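Local atomic coordinates of probable dehydrogenase (Mesorhizobium loti, PDB entry 3T37), a protein that probably oxidises pyridoxine to pyridoxal with molecular oxygen, as an FAD-dependent pyridoxine 4-oxidase of the GMC oxidoreductase family. Residues A[158-163]-A[201-206]; A[180-185]-A[192-197]; A[240-245]-A[485-490]; A[305-310]-A[461-466]. All blocks are in the same frame, centred on the assembly; numbering follows the deposited sequence. Where two conformers were deposited one is given.

Contact 1 of 4, residues A[158-163]-A[201-206]; sequences PIHLPA and LNIRDG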
# COMPACT_ATOMS: atom_id res chain seq x y z
N PRO A 158 6.16 19.23 -3.03
CA PRO A 158 6.93 19.07 -4.27
C PRO A 158 8.31 18.47 -4.01
O PRO A 158 9.03 18.91 -3.10
CB PRO A 158 7.05 20.50 -4.80
CG PRO A 158 6.78 21.39 -3.63
CD PRO A 158 5.85 20.64 -2.73
N ILE A 159 8.67 17.45 -4.79
CA ILE A 159 10.02 16.90 -4.75
C ILE A 159 10.71 17.27 -6.06
O ILE A 159 10.23 16.92 -7.14
CB ILE A 159 10.03 15.38 -4.61
CG1 ILE A 159 8.95 14.93 -3.63
CG2 ILE A 159 11.42 14.88 -4.21
CD1 ILE A 159 9.15 15.47 -2.21
N HIS A 160 11.84 17.97 -5.97
CA HIS A 160 12.54 18.42 -7.16
C HIS A 160 13.85 17.65 -7.34
O HIS A 160 14.66 17.59 -6.42
CB HIS A 160 12.83 19.92 -7.04
CG HIS A 160 13.71 20.46 -8.12
ND1 HIS A 160 13.35 20.44 -9.45
CD2 HIS A 160 14.94 21.03 -8.06
CE1 HIS A 160 14.32 20.98 -10.17
NE2 HIS A 160 15.29 21.35 -9.35
N LEU A 161 14.04 17.04 -8.52
CA LEU A 161 15.31 16.39 -8.86
C LEU A 161 16.16 17.36 -9.68
O LEU A 161 15.91 17.57 -10.86
CB LEU A 161 15.11 15.11 -9.68
CG LEU A 161 14.06 14.04 -9.32
CD1 LEU A 161 14.36 12.72 -10.03
CD2 LEU A 161 13.94 13.82 -7.84
N PRO A 162 17.18 17.95 -9.04
CA PRO A 162 18.04 18.91 -9.74
C PRO A 162 18.78 18.21 -10.88
O PRO A 162 19.15 17.04 -10.74
CB PRO A 162 19.05 19.32 -8.65
CG PRO A 162 18.38 18.97 -7.35
CD PRO A 162 17.58 17.75 -7.64
N ALA A 163 19.00 18.90 -11.99
CA ALA A 163 19.85 18.35 -13.05
C ALA A 163 20.79 19.42 -13.56
O ALA A 163 21.99 19.38 -13.28
CB ALA A 163 19.02 17.78 -14.18
N LEU A 201 15.10 17.77 -3.54
CA LEU A 201 14.85 18.95 -2.71
C LEU A 201 13.38 19.35 -2.74
O LEU A 201 12.69 19.17 -3.76
CB LEU A 201 15.70 20.13 -3.20
CG LEU A 201 17.21 19.95 -3.35
CD1 LEU A 201 17.80 21.08 -4.19
CD2 LEU A 201 17.87 19.90 -1.97
N ASN A 202 12.90 19.90 -1.62
CA ASN A 202 11.55 20.47 -1.59
C ASN A 202 11.60 21.89 -2.11
O ASN A 202 11.70 22.86 -1.34
CB ASN A 202 10.95 20.44 -0.18
CG ASN A 202 10.80 19.03 0.35
OD1 ASN A 202 11.15 18.76 1.50
ND2 ASN A 202 10.27 18.13 -0.47
N ILE A 203 11.54 22.00 -3.43
CA ILE A 203 11.67 23.26 -4.13
C ILE A 203 10.64 23.27 -5.24
O ILE A 203 10.31 22.23 -5.81
CB ILE A 203 13.09 23.38 -4.71
CG1 ILE A 203 14.01 24.03 -3.68
CG2 ILE A 203 13.11 24.17 -6.01
CD1 ILE A 203 15.45 24.16 -4.17
N ARG A 204 10.08 24.45 -5.51
CA ARG A 204 9.17 24.62 -6.63
C ARG A 204 9.40 25.99 -7.24
O ARG A 204 9.39 27.01 -6.53
CB ARG A 204 7.71 24.49 -6.18
CG ARG A 204 6.71 24.96 -7.21
CD ARG A 204 5.55 23.99 -7.35
NE ARG A 204 5.99 22.70 -7.88
CZ ARG A 204 5.18 21.67 -8.12
NH1 ARG A 204 3.88 21.78 -7.87
NH2 ARG A 204 5.66 20.53 -8.59
N ASP A 205 9.63 26.01 -8.56
CA ASP A 205 9.84 27.25 -9.29
C ASP A 205 10.98 28.07 -8.68
O ASP A 205 10.92 29.29 -8.59
CB ASP A 205 8.54 28.09 -9.33
CG ASP A 205 7.35 27.31 -9.88
OD1 ASP A 205 7.53 26.48 -10.81
OD2 ASP A 205 6.22 27.53 -9.39
N GLY A 206 12.02 27.37 -8.23
CA GLY A 206 13.19 28.04 -7.69
C GLY A 206 13.10 28.40 -6.21
O GLY A 206 14.12 28.72 -5.59
O HOH W 1 8.53 18.62 -8.63
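Asn202 reaches across to the backbone of Pro158, its ND2 donating to Pro158 O at 3.0 Å along a nearly straight N-H (167°). The carbonyl oxygen lies close to the plane of the asparagine amide, whereas the donor sits well tilted from the carbonyl plane. With CG beside the backbone N (chi1 -62°), the amide stands alongside Ile159, whose CD1 comes to 3.4 Å from Asn202 ND2. Asparagine suits the place because its short amide can present an N-H to a backbone carbonyl of the neighbouring segment. Asn202 is also the centre of an inverse gamma turn, in which Ile203 N bonds weakly to Leu201 O. That same oxygen accepts His160 N at 2.7 Å, while Leu201 N returns a bond to His160 O at 2.9 Å.

His160 carries its CG anti to the backbone N (chi1 172°), which brings CD2 to 4.2 Å from Ile203 CG2. One face of its ring, off-centre, has Pro162 N above it, and NE2 bonds to Glu165. Pro162 CG in turn lies crosswise on Leu201 CD1, at 3.8 Å. Arg204, bent in mid-chain, lays one face of its guanidinium over Pro158 CB, which stands 3.8 Å above the plane toward its rim; a flat cation can thus rest on a proline while NH2 makes its salt bridge to Asp142. A water bonded to Ile159 O also reaches NH2, weakly.

A single antiparallel bridge, His160 to Leu201, thus joins the loop before helix 168-179 to the chain entering the two-stranded antiparallel sheet 203-204/207-208 of the GMC oxidoreductase fold.

Contact 2 of 4, residues A[180-185]-A[192-197]; sequences LGLPRL and EMIGVT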
# COMPACT_ATOMS: atom_id res chain seq x y z
N LEU A 180 34.15 4.66 -8.56
CA LEU A 180 34.62 3.70 -7.55
C LEU A 180 33.68 2.51 -7.47
O LEU A 180 33.94 1.54 -6.75
CB LEU A 180 34.73 4.38 -6.18
CG LEU A 180 35.88 5.37 -6.03
CD1 LEU A 180 35.61 6.33 -4.87
CD2 LEU A 180 37.20 4.63 -5.82
N GLY A 181 32.58 2.59 -8.21
CA GLY A 181 31.59 1.52 -8.21
C GLY A 181 30.19 1.89 -7.72
O GLY A 181 29.27 1.07 -7.83
N LEU A 182 30.01 3.09 -7.17
CA LEU A 182 28.68 3.50 -6.72
C LEU A 182 27.73 3.67 -7.91
O LEU A 182 28.06 4.35 -8.88
CB LEU A 182 28.74 4.79 -5.90
CG LEU A 182 29.42 4.65 -4.54
CD1 LEU A 182 29.66 6.01 -3.92
CD2 LEU A 182 28.55 3.82 -3.63
N PRO A 183 26.55 3.04 -7.84
CA PRO A 183 25.57 3.19 -8.93
C PRO A 183 24.93 4.58 -8.97
O PRO A 183 24.86 5.25 -7.94
CB PRO A 183 24.51 2.13 -8.59
CG PRO A 183 24.65 1.89 -7.10
CD PRO A 183 26.11 2.10 -6.79
N ARG A 184 24.49 5.01 -10.15
CA ARG A 184 23.81 6.30 -10.31
C ARG A 184 22.33 6.16 -10.05
O ARG A 184 21.64 5.41 -10.75
CB ARG A 184 23.97 6.83 -11.73
CG ARG A 184 25.35 7.31 -12.06
CD ARG A 184 25.31 8.23 -13.28
NE ARG A 184 26.59 8.89 -13.45
CZ ARG A 184 27.67 8.28 -13.93
NH1 ARG A 184 27.61 7.00 -14.29
NH2 ARG A 184 28.81 8.95 -14.04
N LEU A 185 21.84 6.92 -9.08
CA LEU A 185 20.45 6.85 -8.70
C LEU A 185 19.79 8.13 -9.16
O LEU A 185 20.48 9.13 -9.40
CB LEU A 185 20.34 6.77 -7.18
CG LEU A 185 21.15 5.66 -6.50
CD1 LEU A 185 21.02 5.77 -4.98
CD2 LEU A 185 20.65 4.31 -6.98
N GLU A 192 16.17 2.21 -3.08
CA GLU A 192 17.61 2.04 -3.17
C GLU A 192 18.27 3.35 -2.76
O GLU A 192 18.01 4.40 -3.38
CB GLU A 192 18.03 1.65 -4.59
CG GLU A 192 19.46 1.10 -4.68
CD GLU A 192 19.93 0.83 -6.12
OE1 GLU A 192 21.15 0.63 -6.31
OE2 GLU A 192 19.08 0.82 -7.04
N MET A 193 19.13 3.31 -1.74
CA MET A 193 19.69 4.55 -1.21
C MET A 193 21.20 4.63 -1.36
O MET A 193 21.78 5.72 -1.38
CB MET A 193 19.27 4.71 0.26
CG MET A 193 19.72 5.98 0.93
SD MET A 193 18.67 6.29 2.37
CE MET A 193 19.36 7.87 2.88
N ILE A 194 21.85 3.48 -1.48
CA ILE A 194 23.29 3.46 -1.72
C ILE A 194 23.58 3.81 -3.16
O ILE A 194 23.02 3.21 -4.09
CB ILE A 194 23.90 2.09 -1.37
CG1 ILE A 194 23.96 1.93 0.15
CG2 ILE A 194 25.29 1.94 -1.98
CD1 ILE A 194 24.77 0.75 0.62
N GLY A 195 24.46 4.79 -3.36
CA GLY A 195 24.81 5.18 -4.71
C GLY A 195 25.15 6.65 -4.79
O GLY A 195 25.49 7.29 -3.79
N VAL A 196 25.03 7.19 -6.00
CA VAL A 196 25.52 8.53 -6.29
C VAL A 196 24.40 9.34 -7.02
O VAL A 196 23.78 8.83 -7.95
CB VAL A 196 26.88 8.38 -7.07
CG1 VAL A 196 26.71 8.46 -8.58
CG2 VAL A 196 27.94 9.34 -6.55
N THR A 197 24.11 10.55 -6.54
CA THR A 197 23.00 11.37 -7.07
C THR A 197 22.92 12.76 -6.43
O THR A 197 23.39 12.97 -5.31
CB THR A 197 21.61 10.69 -6.82
OG1 THR A 197 20.56 11.53 -7.32
CG2 THR A 197 21.38 10.48 -5.33
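Two backbone hydrogen bonds tie Pro183 and Leu185 to Val196. Val196 N donates to Pro183 O at 2.7 Å, approaching nearly along the C=O axis, and Leu185 N donates to Val196 O at 2.9 Å with an almost straight N-H (171°). Proline lacks an amide hydrogen but keeps its carbonyl, so Pro183 can serve here as acceptor. A weaker CA-H...O contact from Arg184 to Val196 O adds to the second bond.

Close packing depends on Gly195. Its CA lies 3.2 Å from Pro183 O, and a side chain would collide with that oxygen and with Leu185 CG. Leu185 uses the room: its CD1 rests 3.4 Å from Ile194 O, the leucine lying over a run of backbone.

Further apolar contacts flank the glycine. Leu182 meets Ile194 at about a right angle, CD2 against CG2 at 4.1 Å, and its CB touches Val196 CB. Val196 CG1 in turn runs beside Arg184 CG at 3.9 Å; the branched valine also packs on Ile174 and Ala178 of helix 168-179.

Polar ends find their partners nearby. The extended chain of Arg184 carries its guanidinium to a salt bridge with Glu175, and Thr197, with OG1 anti to its backbone N (chi1 179°), bonds to Gly187 N while its CB leans on Leu185 O.

Gly181, just ahead, closes helix 168-179 with a Schellman motif; the chain then loops round and is bridged once, Arg184 to Val196, a compact irregular loop seated between that helix and strand 330-336.

Contact 3 of 4, residues A[240-245]-A[485-490]; sequences EGNQVR and ALDNLF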
# COMPACT_ATOMS: atom_id res chain seq x y z
N GLU A 240 -6.87 14.60 34.26
CA GLU A 240 -7.94 14.13 35.13
C GLU A 240 -8.20 12.66 34.86
O GLU A 240 -8.68 12.29 33.79
CB GLU A 240 -9.23 14.94 34.97
CG GLU A 240 -10.25 14.66 36.08
CD GLU A 240 -11.44 15.61 36.07
OE1 GLU A 240 -11.55 16.41 35.11
OE2 GLU A 240 -12.25 15.55 37.01
N GLY A 241 -7.89 11.82 35.85
CA GLY A 241 -8.00 10.38 35.66
C GLY A 241 -6.95 9.89 34.67
O GLY A 241 -5.76 10.17 34.83
N ASN A 242 -7.40 9.17 33.65
CA ASN A 242 -6.49 8.65 32.64
C ASN A 242 -6.55 9.47 31.37
O ASN A 242 -6.34 8.95 30.28
CB ASN A 242 -6.84 7.20 32.30
CG ASN A 242 -6.57 6.26 33.45
OD1 ASN A 242 -5.59 6.42 34.18
ND2 ASN A 242 -7.43 5.26 33.61
N GLN A 243 -6.85 10.76 31.50
CA GLN A 243 -7.07 11.61 30.35
C GLN A 243 -6.44 12.97 30.56
O GLN A 243 -6.38 13.46 31.69
CB GLN A 243 -8.57 11.80 30.10
CG GLN A 243 -9.32 10.54 29.67
CD GLN A 243 -10.59 10.88 28.92
OE1 GLN A 243 -11.27 11.86 29.25
NE2 GLN A 243 -10.92 10.08 27.90
N VAL A 244 -5.98 13.58 29.47
CA VAL A 244 -5.66 15.01 29.53
C VAL A 244 -6.98 15.77 29.46
O VAL A 244 -7.80 15.54 28.56
CB VAL A 244 -4.74 15.46 28.38
CG1 VAL A 244 -4.52 16.96 28.45
CG2 VAL A 244 -3.41 14.71 28.42
N ARG A 245 -7.21 16.66 30.41
CA ARG A 245 -8.43 17.46 30.44
C ARG A 245 -8.27 18.82 29.76
O ARG A 245 -9.18 19.29 29.08
CB ARG A 245 -8.90 17.64 31.88
CG ARG A 245 -9.92 18.75 32.07
CD ARG A 245 -11.22 18.22 32.66
NE ARG A 245 -12.08 19.29 33.17
CZ ARG A 245 -11.87 19.94 34.31
NH1 ARG A 245 -10.82 19.65 35.06
NH2 ARG A 245 -12.71 20.90 34.69
N ALA A 485 0.31 5.60 29.16
CA ALA A 485 -0.37 5.72 30.45
C ALA A 485 -1.70 6.47 30.38
O ALA A 485 -2.45 6.49 31.36
CB ALA A 485 0.56 6.35 31.49
N LEU A 486 -2.00 7.08 29.24
CA LEU A 486 -3.20 7.93 29.11
C LEU A 486 -4.06 7.56 27.90
O LEU A 486 -3.61 6.84 27.01
CB LEU A 486 -2.79 9.41 29.03
CG LEU A 486 -2.17 10.06 30.27
CD1 LEU A 486 -1.64 11.43 29.92
CD2 LEU A 486 -3.18 10.16 31.41
N ASP A 487 -5.29 8.08 27.84
CA ASP A 487 -6.24 7.61 26.84
C ASP A 487 -6.51 8.54 25.65
O ASP A 487 -7.03 8.10 24.62
CB ASP A 487 -7.56 7.22 27.51
CG ASP A 487 -7.36 6.22 28.63
OD1 ASP A 487 -8.19 6.20 29.57
OD2 ASP A 487 -6.37 5.46 28.57
N ASN A 488 -6.18 9.82 25.79
CA ASN A 488 -6.51 10.79 24.76
C ASN A 488 -5.32 11.67 24.39
O ASN A 488 -5.50 12.83 23.98
CB ASN A 488 -7.72 11.65 25.19
CG ASN A 488 -7.38 12.59 26.34
OD1 ASN A 488 -6.47 12.32 27.13
ND2 ASN A 488 -8.13 13.69 26.45
N LEU A 489 -4.12 11.12 24.52
CA LEU A 489 -2.88 11.85 24.28
C LEU A 489 -1.95 11.13 23.33
O LEU A 489 -1.51 10.00 23.59
CB LEU A 489 -2.16 12.09 25.61
CG LEU A 489 -0.82 12.80 25.46
CD1 LEU A 489 -1.01 14.15 24.81
CD2 LEU A 489 -0.18 12.94 26.81
N PHE A 490 -1.61 11.80 22.23
CA PHE A 490 -0.74 11.22 21.22
C PHE A 490 0.50 12.07 21.03
O PHE A 490 0.47 13.29 21.21
CB PHE A 490 -1.48 11.11 19.88
CG PHE A 490 -2.77 10.35 19.98
CD1 PHE A 490 -2.80 9.00 19.69
CD2 PHE A 490 -3.94 10.98 20.39
CE1 PHE A 490 -3.98 8.28 19.80
CE2 PHE A 490 -5.12 10.27 20.50
CZ PHE A 490 -5.14 8.92 20.21
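Asn488 turns its carboxamide on Val244 and grips both polar atoms of that residue's backbone. OD1 accepts Val244 N at 2.7 Å on a lone pair in the carbonyl plane. ND2 donates to Val244 O at 2.8 Å, straight (175°) and within its own amide plane, so the pair of bonds fixes the rotation of the carboxamide. ND2 also donates to Asp261 O. Chi1 of 69° places CG between the backbone N and the carbonyl carbon, which brings both amide ends to face the strand.

A leucine here would probably leave Val244 N and O without these partners and force a branched carbon group against them.

Asn242 O is satisfied by Asp487 N at 2.8 Å. Asp487 OD1 sits near that same oxygen but, as a second acceptor, makes no bond with it; it touches Asn242 CB instead, at 3.2 Å. The apolar part of the contact is Val244 CG2, which meets both Leu486 CD1 and Leu489 CD2, each 4.0 Å away.

Gly241 suits the type II' turn from Glu240 to Gln243, which links strands 233-240 and 243-251. The contact thus sets a beta-meander against the edge strand 489-491 of the parallel sheet, as in Rossmann-like FAD-binding folds.

Contact 4 of 4, residues A[305-310]-A[461-466]; sequences LQDHLL and HHPCGT. With FAD (flavin-adenine dinucleotide), chain B.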
# COMPACT_ATOMS: atom_id res chain seq x y z
N LEU A 305 17.65 9.51 22.94
CA LEU A 305 17.88 10.61 22.01
C LEU A 305 18.90 10.19 20.95
O LEU A 305 19.97 9.64 21.28
CB LEU A 305 18.38 11.86 22.76
CG LEU A 305 18.78 13.06 21.89
CD1 LEU A 305 17.55 13.60 21.16
CD2 LEU A 305 19.43 14.14 22.73
N GLN A 306 18.57 10.40 19.68
CA GLN A 306 19.51 10.11 18.60
C GLN A 306 19.71 11.33 17.72
O GLN A 306 18.84 12.20 17.66
CB GLN A 306 19.01 8.94 17.75
CG GLN A 306 18.97 7.60 18.50
CD GLN A 306 17.96 6.66 17.89
OE1 GLN A 306 18.10 6.22 16.74
NE2 GLN A 306 16.90 6.35 18.65
N ASP A 307 20.85 11.40 17.04
CA ASP A 307 21.13 12.47 16.09
C ASP A 307 22.21 11.98 15.15
O ASP A 307 23.04 11.13 15.53
CB ASP A 307 21.60 13.73 16.82
CG ASP A 307 21.81 14.92 15.90
OD1 ASP A 307 21.10 15.04 14.87
OD2 ASP A 307 22.70 15.77 16.22
N HIS A 308 22.20 12.48 13.91
CA HIS A 308 23.29 12.22 12.98
C HIS A 308 24.37 13.28 13.18
O HIS A 308 24.07 14.44 13.50
CB HIS A 308 22.81 12.27 11.53
CG HIS A 308 22.03 11.07 11.09
ND1 HIS A 308 20.81 11.17 10.45
CD2 HIS A 308 22.32 9.75 11.12
CE1 HIS A 308 20.37 9.97 10.13
NE2 HIS A 308 21.27 9.08 10.52
N LEU A 309 25.62 12.86 12.98
CA LEU A 309 26.77 13.75 12.97
C LEU A 309 27.36 13.82 11.56
O LEU A 309 27.22 12.89 10.76
CB LEU A 309 27.84 13.22 13.94
CG LEU A 309 27.59 13.46 15.43
CD1 LEU A 309 28.60 12.69 16.28
CD2 LEU A 309 27.64 14.98 15.74
N LEU A 310 28.01 14.94 11.26
CA LEU A 310 28.79 15.09 10.05
C LEU A 310 30.15 15.62 10.44
O LEU A 310 30.25 16.60 11.19
CB LEU A 310 28.12 16.07 9.09
CG LEU A 310 26.94 15.50 8.30
CD1 LEU A 310 26.38 16.51 7.31
CD2 LEU A 310 27.34 14.23 7.60
N HIS A 461 21.55 17.91 12.49
CA HIS A 461 20.23 18.47 12.83
C HIS A 461 19.08 17.47 12.69
O HIS A 461 18.00 17.85 12.23
CB HIS A 461 19.90 19.72 11.99
CG HIS A 461 20.91 20.82 12.07
ND1 HIS A 461 21.05 21.63 13.19
CD2 HIS A 461 21.82 21.27 11.17
CE1 HIS A 461 22.01 22.50 12.98
NE2 HIS A 461 22.50 22.31 11.76
N HIS A 462 19.28 16.22 13.11
CA HIS A 462 18.19 15.23 13.09
C HIS A 462 17.89 14.61 14.46
O HIS A 462 17.89 13.38 14.58
CB HIS A 462 18.55 14.08 12.13
CG HIS A 462 18.98 14.54 10.77
ND1 HIS A 462 19.88 13.83 10.01
CD2 HIS A 462 18.65 15.64 10.04
CE1 HIS A 462 20.09 14.47 8.87
NE2 HIS A 462 19.35 15.57 8.86
N PRO A 463 17.63 15.43 15.49
CA PRO A 463 17.35 14.83 16.80
C PRO A 463 16.02 14.11 16.76
O PRO A 463 15.08 14.61 16.12
CB PRO A 463 17.25 16.06 17.73
CG PRO A 463 16.74 17.16 16.81
CD PRO A 463 17.46 16.90 15.50
N CYS A 464 15.92 12.97 17.43
CA CYS A 464 14.68 12.19 17.43
C CYS A 464 14.76 11.12 18.50
O CYS A 464 15.81 10.94 19.12
CB CYS A 464 14.50 11.50 16.07
SG CYS A 464 15.75 10.18 15.77
N GLY A 465 13.65 10.42 18.73
CA GLY A 465 13.67 9.21 19.54
C GLY A 465 13.29 9.35 21.01
O GLY A 465 13.21 8.35 21.73
N THR A 466 13.04 10.57 21.45
CA THR A 466 12.95 10.86 22.89
C THR A 466 11.61 10.49 23.51
O THR A 466 11.46 10.56 24.73
CB THR A 466 13.20 12.34 23.16
OG1 THR A 466 12.41 13.11 22.24
CG2 THR A 466 14.68 12.68 22.93
PA FAD B . 9.54 20.79 14.32
O1A FAD B . 10.80 21.39 14.89
O2A FAD B . 9.48 20.91 12.80
O5B FAD B . 8.23 21.50 14.92
C5B FAD B . 8.07 21.69 16.30
C4B FAD B . 7.17 22.91 16.44
O4B FAD B . 6.62 22.96 17.74
C3B FAD B . 7.93 24.21 16.23
O3B FAD B . 7.17 24.99 15.32
C2B FAD B . 7.96 24.82 17.63
O2B FAD B . 8.03 26.23 17.66
C1B FAD B . 6.68 24.28 18.24
N9A FAD B . 6.71 24.15 19.70
C8A FAD B . 7.72 23.61 20.45
N7A FAD B . 7.34 23.65 21.76
C5A FAD B . 6.10 24.18 21.84
C6A FAD B . 5.26 24.45 22.92
N6A FAD B . 5.58 24.05 24.16
N1A FAD B . 4.03 25.02 22.68
C2A FAD B . 3.64 25.33 21.40
N3A FAD B . 4.48 25.07 20.33
C4A FAD B . 5.69 24.50 20.55
N1 FAD B . 15.47 17.20 7.58
C2 FAD B . 15.54 16.71 6.29
O2 FAD B . 14.94 15.68 6.00
N3 FAD B . 16.29 17.34 5.33
C4 FAD B . 16.99 18.48 5.65
O4 FAD B . 17.66 19.05 4.79
C4X FAD B . 16.92 18.99 6.94
N5 FAD B . 17.62 20.12 7.25
C5X FAD B . 17.57 20.65 8.53
C6 FAD B . 18.28 21.81 8.80
C7 FAD B . 18.22 22.37 10.06
C7M FAD B . 18.99 23.63 10.37
C8 FAD B . 17.45 21.75 11.04
C8M FAD B . 17.42 22.37 12.39
C9 FAD B . 16.73 20.58 10.77
C9A FAD B . 16.79 20.03 9.50
N10 FAD B . 16.09 18.87 9.19
C10 FAD B . 16.16 18.35 7.90
C1' FAD B . 15.28 18.16 10.22
C2' FAD B . 13.79 18.42 10.06
O2' FAD B . 13.61 19.79 9.77
C3' FAD B . 13.13 18.06 11.38
O3' FAD B . 13.54 16.77 11.78
C4' FAD B . 11.62 18.10 11.24
O4' FAD B . 11.24 19.41 10.88
C5' FAD B . 11.01 17.71 12.58
O5' FAD B . 9.65 18.04 12.60
P FAD B . 8.86 18.03 14.00
O1P FAD B . 7.38 18.20 13.70
O2P FAD B . 9.20 16.74 14.74
O3P FAD B . 9.42 19.27 14.84
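His308 and His462 meet rim to rim where two segments of this GMC oxidoreductase, running nearly antiparallel, are paired by one antiparallel bridge. The ring planes stand at 89°, neither over the face of the other, and the ND1 atoms of His308 and His462 are hydrogen-bonded at 2.9 Å; either could be the donor. His308 NE2 bonds to Thr379 O, so the ring is held at both nitrogens. Of the two, His462 is the one next to the flavin: FAD N10 lies near the plane of its ring, at the edge.

His461 also faces the cofactor. Its CB lies 3.3 Å from FAD C8, and one ring face receives the methyl C7M over its centre, 3.7 Å above the plane, a CH-pi arrangement. A serine here would probably leave that methyl without its aromatic cover and open a gap against the dimethylbenzene end of the flavin.

Asp307 fixes the backbone of His462. With CG anti to the backbone N (chi1 -176°), OD1 meets His462 N at 2.8 Å nearly along its C-O axis, while OD2 is taken by Tyr404 and Thr459. The short acid, buried, thus has partners at both oxygens.

Farther along, Gln306 N bonds to Cys464 O at 2.9 Å and Cys464 N to Gln306 O. Gln306 sends its carboxamide off to Leu500, Asn304 and Pro498, leaving CB to touch Cys464 SG. Thr466 bonds through OG1 to Ala269 O; its CG2 lies alongside Leu305, pressed to 3.5 Å from Leu305 CD1.

Contact 4 is the one that touches the cofactor: it lies close to the middle of the chain, with His461 against the flavin ring. The other three sit farther out. Contacts 1 and 2 occupy one region, their centres 20 Å apart and their segments adjoining in sequence, contact 2 falling within the chain span that contact 1 brackets. From there Asn202 comes within about 7 Å of FAD and Met193 within about 9 Å, side chain to ligand. Contact 3 lies across the chain's centre from contact 2, 47 Å between centres, and its Leu489 side chain is about 12 Å from FAD. Contact 4 also falls, in sequence, between the two halves of contact 3.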